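Putative NADH-depentdent flavin oxidoreductase (Cupriavidus metallidurans, PDB 5OCS) probably reduces activated carbon-carbon double bonds as an FMN-dependent ene-reductase of the Old Yellow Enzyme family, with NADPH as the likely electron donor. Local coordinates at residues W229-A234 against M298-I303; G267-Q272 against V283-R288; S61-I66 against R157-A162; I175-H178 against L184-Q187; H336-A339 against S344-A347. One frame throughout, in Å; residues are numbered along the deposited sequence.

Contact 1: W229-A234 against M298-I303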
loop_
_atom_site.group_PDB
_atom_site.type_symbol
_atom_site.label_atom_id
_atom_site.label_comp_id
_atom_site.label_asym_id
_atom_site.label_seq_id
_atom_site.Cartn_x
_atom_site.Cartn_y
_atom_site.Cartn_z
ATOM N N TRP D 229 -12.724 17.317 17.130
ATOM C CA TRP D 229 -12.361 16.803 18.447
ATOM C C TRP D 229 -10.923 17.181 18.784
ATOM O O TRP D 229 -10.273 17.885 18.011
ATOM C CB TRP D 229 -12.620 15.293 18.528
ATOM C CG TRP D 229 -11.714 14.425 17.713
ATOM C CD1 TRP D 229 -10.542 13.843 18.099
ATOM C CD2 TRP D 229 -11.916 14.019 16.356
ATOM N NE1 TRP D 229 -10.009 13.114 17.071
ATOM C CE2 TRP D 229 -10.838 13.210 15.991
ATOM C CE3 TRP D 229 -12.891 14.298 15.409
ATOM C CZ2 TRP D 229 -10.727 12.650 14.718
ATOM C CZ3 TRP D 229 -12.787 13.719 14.162
ATOM C CH2 TRP D 229 -11.712 12.947 13.814
ATOM N N MET D 230 -10.463 16.771 19.955
ATOM C CA MET D 230 -9.087 17.044 20.364
ATOM C C MET D 230 -8.376 15.787 20.781
ATOM O O MET D 230 -8.962 14.876 21.394
ATOM C CB MET D 230 -9.049 18.058 21.534
ATOM C CG MET D 230 -7.659 18.606 21.848
ATOM S SD MET D 230 -7.681 19.878 23.143
ATOM C CE MET D 230 -8.421 21.198 22.242
ATOM N N ARG D 231 -7.067 15.802 20.535
ATOM C CA ARG D 231 -6.145 14.788 20.992
ATOM C C ARG D 231 -5.528 15.285 22.278
ATOM O O ARG D 231 -5.017 16.391 22.292
ATOM C CB ARG D 231 -5.035 14.605 19.943
ATOM C CG ARG D 231 -3.961 13.588 20.287
ATOM C CD ARG D 231 -4.489 12.167 20.351
ATOM N NE ARG D 231 -3.391 11.203 20.176
ATOM C CZ ARG D 231 -2.878 10.792 19.016
ATOM N NH1 ARG D 231 -3.417 11.148 17.864
ATOM N NH2 ARG D 231 -1.843 9.963 19.033
ATOM N N VAL D 232 -5.586 14.464 23.343
ATOM C CA VAL D 232 -5.112 14.880 24.667
ATOM C C VAL D 232 -4.199 13.830 25.240
ATOM O O VAL D 232 -4.468 12.637 25.114
ATOM C CB VAL D 232 -6.291 15.089 25.644
ATOM C CG1 VAL D 232 -5.788 15.547 27.020
ATOM C CG2 VAL D 232 -7.302 16.111 25.094
ATOM N N SER D 233 -3.095 14.262 25.868
ATOM C CA SER D 233 -2.253 13.319 26.593
ATOM C C SER D 233 -2.872 12.972 27.925
ATOM O O SER D 233 -3.211 13.882 28.648
ATOM C CB SER D 233 -0.887 13.945 26.866
ATOM O OG SER D 233 -0.121 13.023 27.621
ATOM N N ALA D 234 -3.024 11.688 28.262
ATOM C CA ALA D 234 -3.681 11.326 29.526
ATOM C C ALA D 234 -3.017 11.988 30.720
ATOM O O ALA D 234 -3.709 12.439 31.642
ATOM C CB ALA D 234 -3.678 9.827 29.706
ATOM N N MET D 298 -11.749 7.848 21.861
ATOM C CA MET D 298 -10.783 7.114 21.066
ATOM C C MET D 298 -9.537 6.919 21.909
ATOM O O MET D 298 -9.107 7.847 22.521
ATOM C CB MET D 298 -10.364 7.884 19.806
ATOM C CG MET D 298 -11.454 8.518 18.997
ATOM S SD MET D 298 -10.696 9.173 17.441
ATOM C CE MET D 298 -12.098 10.045 16.746
ATOM N N ALA D 299 -8.983 5.727 21.951
ATOM C CA ALA D 299 -7.804 5.455 22.718
ATOM C C ALA D 299 -6.676 5.025 21.800
ATOM O O ALA D 299 -6.861 4.159 20.937
ATOM C CB ALA D 299 -8.074 4.355 23.704
ATOM N N VAL D 300 -5.506 5.627 22.013
ATOM C CA VAL D 300 -4.271 5.120 21.399
ATOM C C VAL D 300 -4.043 3.739 21.942
ATOM O O VAL D 300 -4.007 3.541 23.192
ATOM C CB VAL D 300 -3.071 5.979 21.749
ATOM C CG1 VAL D 300 -1.786 5.314 21.245
ATOM C CG2 VAL D 300 -3.214 7.353 21.123
ATOM N N GLY D 301 -3.965 2.779 21.031
ATOM C CA GLY D 301 -3.731 1.394 21.348
ATOM C C GLY D 301 -2.346 0.967 20.888
ATOM O O GLY D 301 -2.135 0.729 19.668
ATOM N N LEU D 302 -1.409 0.825 21.830
ATOM C CA LEU D 302 -0.053 0.367 21.484
ATOM C C LEU D 302 -0.072 -1.141 21.466
ATOM O O LEU D 302 0.515 -1.787 22.317
ATOM C CB LEU D 302 0.986 0.923 22.479
ATOM C CG LEU D 302 1.038 2.443 22.565
ATOM C CD1 LEU D 302 2.094 2.807 23.618
ATOM C CD2 LEU D 302 1.331 3.148 21.251
ATOM N N ILE D 303 -0.790 -1.691 20.485
ATOM C CA ILE D 303 -1.087 -3.094 20.374
ATOM C C ILE D 303 -0.783 -3.598 18.987
ATOM O O ILE D 303 -0.655 -2.808 18.051
ATOM C CB ILE D 303 -2.563 -3.376 20.750
ATOM C CG1 ILE D 303 -3.532 -2.650 19.800
ATOM C CG2 ILE D 303 -2.826 -2.936 22.183
ATOM C CD1 ILE D 303 -3.844 -3.415 18.529
#
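Arg231 and Met298, the closest pair of CA atoms between 229-234 and 298-303, stand 9.0 Å apart, because the strands 228-233 and 297-300 are not neighbours in the barrel: strand 262-265 runs between them. No backbone hydrogen bond joins them, and what meets inside the barrel are side chains. Met298 is flexible and unbranched, well suited to cross from one strand to the other. Extended beyond CG, it lays its methyl over one face of the Trp229 indole. Met298 CE lies 3.8 Å from the centroid of the six-membered ring of Trp229, 27° off its normal, a CH-pi contact whose closest approach is 3.5 Å from Met298 CE to Trp229 CE2. Met298 SD lies obliquely to the five-membered ring, which adds a Met-aromatic component. The indole keeps its N-H for Glu176. Two residues further along each strand, Arg231 crosses Val300 at about a right angle, its NH2 3.6 Å from Val300 CG2. The bend at chi2 (66°) carries the guanidinium to Val300, while Glu176 forms a salt bridge with NH1 and Ser265 a hydrogen bond with NE. Arg231 and Leu302 belong to the FMN site; no FMN is bound at this site in the model, and Arg231 NH2 hydrogen-bonds a citrate, probably from the crystallisation liquor. Outside the barrel, helix 244-256 covers Met230 and Val232, while on the far side of Met298 and Val300 strand 320-323 completes the wall.

Contact 2: G267-Q272 against V283-R288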
loop_
_atom_site.group_PDB
_atom_site.type_symbol
_atom_site.label_atom_id
_atom_site.label_comp_id
_atom_site.label_asym_id
_atom_site.label_seq_id
_atom_site.Cartn_x
_atom_site.Cartn_y
_atom_site.Cartn_z
ATOM N N GLY D 267 -0.501 8.383 28.011
ATOM C CA GLY D 267 0.170 8.947 29.172
ATOM C C GLY D 267 1.490 8.265 29.503
ATOM O O GLY D 267 1.986 8.376 30.631
ATOM N N GLY D 268 2.074 7.533 28.555
ATOM C CA GLY D 268 3.345 6.837 28.813
ATOM C C GLY D 268 3.246 5.463 29.433
ATOM O O GLY D 268 4.279 4.865 29.715
ATOM N N VAL D 269 2.025 4.936 29.603
ATOM C CA VAL D 269 1.822 3.603 30.171
ATOM C C VAL D 269 1.332 2.727 29.041
ATOM O O VAL D 269 0.191 2.918 28.550
ATOM C CB VAL D 269 0.814 3.603 31.343
ATOM C CG1 VAL D 269 0.693 2.220 31.945
ATOM C CG2 VAL D 269 1.302 4.565 32.414
ATOM N N SER D 270 2.180 1.787 28.629
ATOM C CA SER D 270 1.789 0.849 27.589
ATOM C C SER D 270 0.887 -0.245 28.132
ATOM O O SER D 270 0.872 -0.519 29.335
ATOM C CB SER D 270 3.009 0.189 26.951
ATOM O OG SER D 270 3.677 -0.706 27.844
ATOM N N PRO D 271 0.212 -0.971 27.216
ATOM C CA PRO D 271 -0.526 -2.133 27.706
ATOM C C PRO D 271 0.306 -3.168 28.494
ATOM O O PRO D 271 -0.180 -3.700 29.491
ATOM C CB PRO D 271 -1.133 -2.722 26.423
ATOM C CG PRO D 271 -1.257 -1.547 25.515
ATOM C CD PRO D 271 -0.019 -0.734 25.773
ATOM N N GLN D 272 1.557 -3.403 28.104
ATOM C CA GLN D 272 2.398 -4.397 28.810
ATOM C C GLN D 272 2.568 -4.030 30.286
ATOM O O GLN D 272 2.630 -4.925 31.167
ATOM C CB GLN D 272 3.768 -4.519 28.145
ATOM C CG GLN D 272 4.713 -5.543 28.797
ATOM C CD GLN D 272 4.198 -6.952 28.659
ATOM O OE1 GLN D 272 3.763 -7.358 27.567
ATOM N NE2 GLN D 272 4.224 -7.717 29.763
ATOM N N VAL D 283 -5.777 0.273 28.465
ATOM C CA VAL D 283 -5.754 1.748 28.297
ATOM C C VAL D 283 -6.511 2.369 29.486
ATOM O O VAL D 283 -7.631 2.844 29.370
ATOM C CB VAL D 283 -6.287 2.156 26.892
ATOM C CG1 VAL D 283 -5.238 1.760 25.864
ATOM C CG2 VAL D 283 -7.624 1.487 26.528
ATOM N N PRO D 284 -5.886 2.325 30.674
ATOM C CA PRO D 284 -6.640 2.734 31.867
ATOM C C PRO D 284 -7.127 4.196 31.904
ATOM O O PRO D 284 -8.207 4.527 32.492
ATOM C CB PRO D 284 -5.656 2.431 33.025
ATOM C CG PRO D 284 -4.325 2.366 32.396
ATOM C CD PRO D 284 -4.545 1.837 31.004
ATOM N N TYR D 285 -6.350 5.088 31.287
ATOM C CA TYR D 285 -6.691 6.468 31.317
ATOM C C TYR D 285 -7.868 6.715 30.372
ATOM O O TYR D 285 -8.783 7.430 30.715
ATOM C CB TYR D 285 -5.502 7.325 30.956
ATOM C CG TYR D 285 -4.344 7.133 31.916
ATOM C CD1 TYR D 285 -4.535 7.238 33.311
ATOM C CD2 TYR D 285 -3.060 6.843 31.447
ATOM C CE1 TYR D 285 -3.458 7.083 34.195
ATOM C CE2 TYR D 285 -1.997 6.663 32.321
ATOM C CZ TYR D 285 -2.190 6.828 33.695
ATOM O OH TYR D 285 -1.131 6.630 34.582
ATOM N N ALA D 286 -7.834 6.085 29.205
ATOM C CA ALA D 286 -8.938 6.196 28.247
ATOM C C ALA D 286 -10.207 5.615 28.891
ATOM O O ALA D 286 -11.279 6.194 28.788
ATOM C CB ALA D 286 -8.605 5.469 26.943
ATOM N N GLN D 287 -10.053 4.509 29.608
ATOM C CA GLN D 287 -11.179 3.866 30.301
ATOM C C GLN D 287 -11.869 4.824 31.270
ATOM O O GLN D 287 -13.118 4.935 31.335
ATOM C CB GLN D 287 -10.703 2.583 30.999
ATOM C CG GLN D 287 -11.803 1.706 31.616
ATOM C CD GLN D 287 -12.374 2.223 32.935
ATOM O OE1 GLN D 287 -11.727 2.966 33.672
ATOM N NE2 GLN D 287 -13.626 1.894 33.193
ATOM N N ARG D 288 -11.052 5.539 32.025
ATOM C CA ARG D 288 -11.579 6.453 33.001
ATOM C C ARG D 288 -12.216 7.657 32.334
ATOM O O ARG D 288 -13.267 8.085 32.750
ATOM C CB ARG D 288 -10.494 6.906 33.948
ATOM C CG ARG D 288 -11.028 7.821 35.042
ATOM C CD ARG D 288 -9.918 8.072 36.018
ATOM N NE ARG D 288 -10.275 9.100 36.985
ATOM C CZ ARG D 288 -9.427 9.597 37.872
ATOM N NH1 ARG D 288 -8.186 9.138 37.922
ATOM N NH2 ARG D 288 -9.831 10.548 38.705
#
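Gly267 and Tyr285 bring the two backbones to 7.6 Å between CA atoms, where the loop after strand 262-265 passes the first turn of helix 284-293. Both segments belong to the beta-alpha connection between the sixth and seventh strands of the TIM barrel, and each leads into a helix, with Ser270 and Val283 at the N-cap positions. Tyr285 carries the contact. Its CG stands anti to the carbonyl carbon (chi1 -60°), which sends the ring out from the helix to the loop, and the phenol crosses Val269 at about a right angle. The approach is oblique to the ring, so this is ordinary apolar packing and not a stack. A beta-branched valine suits the place: CG2 is the branch that reaches the phenol, while CG1 lies anti to the backbone N. Gly267 approaches from the opposite side of the ring plane, its CA 4.5 Å from Tyr285 CE2. Glycine fits here because phi is positive (65°) and the chain runs close to the ring; Gly268, also at positive phi, carries the loop on to Val269. Tyr285 also packs on Ala234, Thr235 and Ile244, and thus joins the loop to helix 244-256. Neither segment offers the other a hydrogen bond. The closest approach is that of one methyl to the outer end of the phenol, with Val269 CG2 3.9 Å from both CE2 and OH of Tyr285.

Contact 3: S61-I66 against R157-A162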
loop_
_atom_site.group_PDB
_atom_site.type_symbol
_atom_site.label_atom_id
_atom_site.label_comp_id
_atom_site.label_asym_id
_atom_site.label_seq_id
_atom_site.Cartn_x
_atom_site.Cartn_y
_atom_site.Cartn_z
ATOM N N SER D 61 0.921 26.569 10.005
ATOM C CA SER D 61 1.793 27.644 9.523
ATOM C C SER D 61 3.133 27.022 9.359
ATOM O O SER D 61 3.421 25.996 9.968
ATOM C CB SER D 61 1.852 28.791 10.553
ATOM O OG SER D 61 2.390 28.376 11.801
ATOM N N PRO D 62 3.995 27.650 8.576
ATOM C CA PRO D 62 5.334 27.072 8.436
ATOM C C PRO D 62 6.071 26.963 9.765
ATOM O O PRO D 62 6.738 25.977 10.002
ATOM C CB PRO D 62 6.081 28.100 7.564
ATOM C CG PRO D 62 5.080 29.065 7.073
ATOM C CD PRO D 62 3.754 28.818 7.709
ATOM N N GLU D 63 5.970 27.999 10.599
ATOM C CA GLU D 63 6.633 28.028 11.927
ATOM C C GLU D 63 6.114 26.979 12.899
ATOM O O GLU D 63 6.781 26.651 13.872
ATOM C CB GLU D 63 6.605 29.455 12.580
ATOM C CG GLU D 63 5.278 30.015 13.094
ATOM C CD GLU D 63 4.457 30.752 12.043
ATOM O OE1 GLU D 63 4.677 30.540 10.835
ATOM O OE2 GLU D 63 3.577 31.533 12.416
ATOM N N GLY D 64 4.910 26.470 12.644
ATOM C CA GLY D 64 4.308 25.463 13.441
ATOM C C GLY D 64 4.640 24.044 13.038
ATOM O O GLY D 64 4.223 23.105 13.720
ATOM N N ARG D 65 5.430 23.866 11.984
ATOM C CA ARG D 65 5.877 22.528 11.581
ATOM C C ARG D 65 6.810 21.951 12.618
ATOM O O ARG D 65 7.636 22.683 13.182
ATOM C CB ARG D 65 6.648 22.630 10.273
ATOM C CG ARG D 65 5.775 22.931 9.085
ATOM C CD ARG D 65 6.592 23.017 7.814
ATOM N NE ARG D 65 7.385 24.239 7.821
ATOM C CZ ARG D 65 8.263 24.578 6.876
ATOM N NH1 ARG D 65 8.477 23.787 5.848
ATOM N NH2 ARG D 65 8.959 25.723 6.978
ATOM N N ILE D 66 6.735 20.636 12.828
ATOM C CA ILE D 66 7.739 19.965 13.647
ATOM C C ILE D 66 9.101 20.046 12.953
ATOM O O ILE D 66 10.122 20.422 13.564
ATOM C CB ILE D 66 7.379 18.499 13.905
ATOM C CG1 ILE D 66 5.966 18.383 14.556
ATOM C CG2 ILE D 66 8.421 17.867 14.823
ATOM C CD1 ILE D 66 5.364 17.013 14.260
ATOM N N ARG D 157 -4.600 31.250 16.437
ATOM C CA ARG D 157 -6.030 31.004 16.328
ATOM C C ARG D 157 -6.462 31.109 14.866
ATOM O O ARG D 157 -7.119 30.197 14.341
ATOM C CB ARG D 157 -6.912 31.968 17.145
ATOM C CG ARG D 157 -6.665 32.007 18.646
ATOM C CD ARG D 157 -7.714 32.835 19.410
ATOM N NE ARG D 157 -7.232 33.079 20.778
ATOM C CZ ARG D 157 -6.433 34.083 21.147
ATOM N NH1 ARG D 157 -6.069 35.009 20.264
ATOM N NH2 ARG D 157 -6.017 34.179 22.434
ATOM N N ASP D 158 -6.083 32.213 14.219
ATOM C CA ASP D 158 -6.547 32.460 12.874
ATOM C C ASP D 158 -5.972 31.431 11.898
ATOM O O ASP D 158 -6.637 31.101 10.930
ATOM C CB ASP D 158 -6.193 33.856 12.413
ATOM C CG ASP D 158 -6.961 34.924 13.149
ATOM O OD1 ASP D 158 -8.019 34.649 13.793
ATOM O OD2 ASP D 158 -6.459 36.035 13.098
ATOM N N ASP D 159 -4.749 30.965 12.148
ATOM C CA ASP D 159 -4.090 29.953 11.289
ATOM C C ASP D 159 -4.818 28.597 11.415
ATOM O O ASP D 159 -5.046 27.910 10.403
ATOM C CB ASP D 159 -2.611 29.783 11.632
ATOM C CG ASP D 159 -1.764 30.977 11.248
ATOM O OD1 ASP D 159 -2.231 31.852 10.467
ATOM O OD2 ASP D 159 -0.607 31.026 11.697
ATOM N N PHE D 160 -5.200 28.224 12.632
ATOM C CA PHE D 160 -6.024 27.036 12.827
ATOM C C PHE D 160 -7.351 27.129 12.053
ATOM O O PHE D 160 -7.789 26.169 11.416
ATOM C CB PHE D 160 -6.272 26.749 14.295
ATOM C CG PHE D 160 -5.247 25.838 14.922
ATOM C CD1 PHE D 160 -5.417 24.452 14.883
ATOM C CD2 PHE D 160 -4.095 26.357 15.561
ATOM C CE1 PHE D 160 -4.470 23.586 15.451
ATOM C CE2 PHE D 160 -3.162 25.499 16.154
ATOM C CZ PHE D 160 -3.336 24.108 16.077
ATOM N N VAL D 161 -7.985 28.279 12.161
ATOM C CA VAL D 161 -9.189 28.580 11.411
ATOM C C VAL D 161 -8.970 28.495 9.914
ATOM O O VAL D 161 -9.781 27.858 9.232
ATOM C CB VAL D 161 -9.770 29.963 11.790
ATOM C CG1 VAL D 161 -10.921 30.340 10.843
ATOM C CG2 VAL D 161 -10.259 29.931 13.237
ATOM N N ALA D 162 -7.913 29.111 9.402
ATOM C CA ALA D 162 -7.668 29.113 7.963
ATOM C C ALA D 162 -7.474 27.681 7.480
ATOM O O ALA D 162 -8.047 27.269 6.462
ATOM C CB ALA D 162 -6.508 30.002 7.559
HETATM O O HOH W 1 0.622 29.441 13.577
#
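Asp159 OD2 takes a hydrogen bond from a water at 2.7 Å, and Ser61 OG holds the same water, also at 2.7 Å. This bridge is the polar link between 61-66 and helix 150-169, since no direct hydrogen bond crosses the contact. Lys155, one turn earlier in the helix, adds a salt bridge to the same carboxylate oxygen. That lysine also pairs with Glu63 OE2, which lies 4.3 Å from Asp159 OD2. The two acids would repel each other alone; a cation shared between them probably offsets this and helps keep both ionised. Small Ser61 lets the backbones come close, to 6.6 Å between its CA and that of Asp159, and its CB touches Asp159 OD2 at 3.5 Å. Its OG sits between the backbone N and the carbonyl carbon (chi1 62°), a position from which it reaches the water and also receives a weak bond from Gly64 N. The loop is braced from within as well. Pro62 O accepts both the backbone N and the NE of Arg65; the NE bond is nearly straight (171°), uses a lone pair in the carbonyl plane and lies in the plane of the guanidinium. Proline and glycine suit such a compact bend. The contact thus ties the loop that follows strand 52-59 to the outer helix 150-169, which packs through Phe160 and Val161 on helix 204-221.

Contact 4: I175-H178 against L184-Q187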
loop_
_atom_site.group_PDB
_atom_site.type_symbol
_atom_site.label_atom_id
_atom_site.label_comp_id
_atom_site.label_asym_id
_atom_site.label_seq_id
_atom_site.Cartn_x
_atom_site.Cartn_y
_atom_site.Cartn_z
ATOM N N ILE D 175 -11.906 16.958 11.956
ATOM C CA ILE D 175 -10.625 17.542 12.389
ATOM C C ILE D 175 -10.285 17.095 13.812
ATOM O O ILE D 175 -11.105 17.169 14.742
ATOM C CB ILE D 175 -10.630 19.079 12.371
ATOM C CG1 ILE D 175 -10.675 19.614 10.920
ATOM C CG2 ILE D 175 -9.364 19.653 13.044
ATOM C CD1 ILE D 175 -10.865 21.101 10.819
ATOM N N GLU D 176 -9.069 16.609 13.972
ATOM C CA GLU D 176 -8.489 16.370 15.292
ATOM C C GLU D 176 -7.541 17.501 15.615
ATOM O O GLU D 176 -6.552 17.735 14.898
ATOM C CB GLU D 176 -7.748 15.033 15.307
ATOM C CG GLU D 176 -6.989 14.786 16.610
ATOM C CD GLU D 176 -6.512 13.358 16.760
ATOM O OE1 GLU D 176 -7.358 12.438 16.781
ATOM O OE2 GLU D 176 -5.273 13.180 16.873
ATOM N N VAL D 177 -7.840 18.248 16.676
ATOM C CA VAL D 177 -6.971 19.369 17.038
ATOM C C VAL D 177 -5.944 18.739 17.974
ATOM O O VAL D 177 -6.278 18.054 18.952
ATOM C CB VAL D 177 -7.753 20.481 17.788
ATOM C CG1 VAL D 177 -6.809 21.534 18.313
ATOM C CG2 VAL D 177 -8.791 21.101 16.859
ATOM N N HIS D 178 -4.689 18.970 17.669
ATOM C CA HIS D 178 -3.600 18.310 18.370
ATOM C C HIS D 178 -3.263 19.052 19.660
ATOM O O HIS D 178 -2.608 20.070 19.616
ATOM C CB HIS D 178 -2.375 18.214 17.468
ATOM C CG HIS D 178 -1.380 17.169 17.886
ATOM N ND1 HIS D 178 -1.384 16.568 19.128
ATOM C CD2 HIS D 178 -0.346 16.611 17.209
ATOM C CE1 HIS D 178 -0.396 15.693 19.200
ATOM N NE2 HIS D 178 0.242 15.694 18.043
ATOM N N LEU D 184 2.268 22.567 20.815
ATOM C CA LEU D 184 1.932 23.896 21.318
ATOM C C LEU D 184 0.817 23.922 22.363
ATOM O O LEU D 184 0.931 24.560 23.451
ATOM C CB LEU D 184 1.578 24.833 20.158
ATOM C CG LEU D 184 1.181 26.226 20.622
ATOM C CD1 LEU D 184 2.405 26.949 21.121
ATOM C CD2 LEU D 184 0.364 27.008 19.583
ATOM N N LEU D 185 -0.297 23.274 22.033
ATOM C CA LEU D 185 -1.424 23.266 22.946
ATOM C C LEU D 185 -1.102 22.591 24.280
ATOM O O LEU D 185 -1.444 23.107 25.348
ATOM C CB LEU D 185 -2.652 22.711 22.296
ATOM C CG LEU D 185 -3.495 23.738 21.590
ATOM C CD1 LEU D 185 -2.755 24.719 20.702
ATOM C CD2 LEU D 185 -4.619 23.076 20.821
ATOM N N HIS D 186 -0.366 21.485 24.216
ATOM C CA HIS D 186 0.062 20.777 25.425
ATOM C C HIS D 186 1.002 21.695 26.289
ATOM O O HIS D 186 0.935 21.678 27.526
ATOM C CB HIS D 186 0.742 19.482 25.007
ATOM C CG HIS D 186 1.012 18.523 26.125
ATOM N ND1 HIS D 186 1.402 17.219 25.890
ATOM C CD2 HIS D 186 0.958 18.652 27.470
ATOM C CE1 HIS D 186 1.584 16.591 27.035
ATOM N NE2 HIS D 186 1.324 17.441 28.013
ATOM N N GLN D 187 1.837 22.493 25.616
ATOM C CA GLN D 187 2.721 23.440 26.279
ATOM C C GLN D 187 1.901 24.426 27.100
ATOM O O GLN D 187 2.324 24.776 28.183
ATOM C CB GLN D 187 3.603 24.200 25.298
ATOM C CG GLN D 187 4.643 23.305 24.653
ATOM C CD GLN D 187 5.155 23.795 23.310
ATOM O OE1 GLN D 187 5.311 25.001 23.101
ATOM N NE2 GLN D 187 5.494 22.848 22.404
HETATM O O HOH W 2 -0.086 20.019 21.687
HETATM O O HOH W 3 -0.663 21.788 19.405
#
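Val177 CG1 and Leu185 CD2 meet at 3.7 Å, the dry and tightly packed part of this buried contact. The two side chains cross at about a right angle, and one methyl of each branched side chain fills the corner between the end of strand 175-179 and the start of helix 184-189. Val177 turns CG1 anti to the backbone N (chi1 172°), while Leu185 is long enough to bring CD2 across; its CB, fixed by the helix backbone, lies 3.8 Å from His178 O. The other part is looser and wet. Two waters sit between His178 O and the first turn of the helix: one donates to that oxygen at 2.6 Å and accepts from Leu185 N, the other, longer at 3.3 Å from His178 O, accepts from His186 N at 2.9 Å. Backbone N-H groups of a first helical turn lack carbonyl partners within the helix, and the waters supply acceptors for them. The imidazole of His178 turns elsewhere, meeting Tyr183 and lying beside Gln100 of the FMN site. On the outside, helix 204-221 covers both Val177 and Leu185, through Val218 and Pro211.

Contact 5: H336-A339 against S344-A347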
loop_
_atom_site.group_PDB
_atom_site.type_symbol
_atom_site.label_atom_id
_atom_site.label_comp_id
_atom_site.label_asym_id
_atom_site.label_seq_id
_atom_site.Cartn_x
_atom_site.Cartn_y
_atom_site.Cartn_z
ATOM N N HIS D 336 -6.685 -8.676 8.552
ATOM C CA HIS D 336 -6.127 -9.756 9.370
ATOM C C HIS D 336 -6.872 -9.869 10.677
ATOM O O HIS D 336 -7.174 -11.019 11.095
ATOM C CB HIS D 336 -4.646 -9.586 9.530
ATOM C CG HIS D 336 -3.934 -9.585 8.228
ATOM N ND1 HIS D 336 -2.748 -8.919 8.022
ATOM C CD2 HIS D 336 -4.307 -10.083 7.027
ATOM C CE1 HIS D 336 -2.374 -9.077 6.761
ATOM N NE2 HIS D 336 -3.305 -9.795 6.138
ATOM N N ALA D 337 -7.268 -8.717 11.238
ATOM C CA ALA D 337 -8.104 -8.715 12.436
ATOM C C ALA D 337 -9.511 -9.297 12.200
ATOM O O ALA D 337 -10.053 -10.085 13.035
ATOM C CB ALA D 337 -8.181 -7.324 13.080
ATOM N N ALA D 338 -10.117 -8.906 11.088
ATOM C CA ALA D 338 -11.428 -9.388 10.721
ATOM C C ALA D 338 -11.401 -10.901 10.531
ATOM O O ALA D 338 -12.331 -11.598 11.030
ATOM C CB ALA D 338 -11.917 -8.696 9.457
ATOM N N ALA D 339 -10.352 -11.419 9.916
ATOM C CA ALA D 339 -10.211 -12.873 9.751
ATOM C C ALA D 339 -10.148 -13.560 11.124
ATOM O O ALA D 339 -10.737 -14.623 11.297
ATOM C CB ALA D 339 -8.980 -13.221 8.944
ATOM N N SER D 344 -16.030 -9.003 8.581
ATOM C CA SER D 344 -15.700 -8.718 7.202
ATOM C C SER D 344 -15.311 -7.273 7.075
ATOM O O SER D 344 -15.547 -6.467 7.966
ATOM C CB SER D 344 -16.844 -9.160 6.281
ATOM O OG SER D 344 -18.035 -8.447 6.476
ATOM N N VAL D 345 -14.667 -6.956 5.959
ATOM C CA VAL D 345 -14.094 -5.643 5.752
ATOM C C VAL D 345 -14.354 -5.241 4.314
ATOM O O VAL D 345 -14.544 -6.098 3.459
ATOM C CB VAL D 345 -12.560 -5.588 5.934
ATOM C CG1 VAL D 345 -12.163 -5.395 7.394
ATOM C CG2 VAL D 345 -11.878 -6.808 5.295
ATOM N N ASN D 346 -14.337 -3.937 4.077
ATOM C CA ASN D 346 -14.309 -3.384 2.729
ATOM C C ASN D 346 -12.911 -3.442 2.189
ATOM O O ASN D 346 -12.010 -2.874 2.782
ATOM C CB ASN D 346 -14.667 -1.916 2.765
ATOM C CG ASN D 346 -16.100 -1.702 2.985
ATOM O OD1 ASN D 346 -16.890 -1.895 2.086
ATOM N ND2 ASN D 346 -16.465 -1.296 4.198
ATOM N N ALA D 347 -12.730 -4.147 1.086
ATOM C CA ALA D 347 -11.443 -4.218 0.434
ATOM C C ALA D 347 -11.703 -3.815 -1.032
ATOM O O ALA D 347 -12.782 -4.048 -1.567
ATOM C CB ALA D 347 -10.828 -5.618 0.519
#
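Ala338 CB points from helix 333-341 to the returning chain and meets Val345 CG1 at 3.9 Å, an apolar contact of one methyl against another. Val345 places CG1 anti to the carbonyl carbon (chi1 -85°), and that branch is the one that touches the helix. A small alanine suits the spot because the backbones come close, 5.6 Å between the CA atoms of Ala338 and Ser344. Ala338 CB also lies 4.2 Å from Ser344 N, an approach without a hydrogen bond. Polar bonds are made away from this interface. Ser344 directs its CB away from the helix, and its OG bonds Lys364; the backbone of Val345 pairs with Leu362 and Lys364. On a different face of the helix, His336 and Ala339 pack on Tyr329 of the second subunit. The chemistry therefore divides: methyl packing sets Val345 against the helix, while hydrogen bonds tie Ser344 and Val345 to the C-terminal part of the chain.

Overall arrangement
From the N terminus, contact 3 comes first, closing a long loop between the chain after strand 52-59 and helix 150-169. Contact 4 follows in series with a short loop after the next strand, and the two touch where Phe160 meets Val177. Contact 1 then spans two barrel strands, 228-233 and 297-300. Contact 2 falls within that span, both of its segments lying between those of contact 1, and the two pack together. Contacts 1 and 4 also join through the neighbouring strands 175-179 and 228-233. Contact 5 closes last and touches none of the others, lying about 23 Å from contact 1 between centres, where the barrel passes into the C-terminal extension.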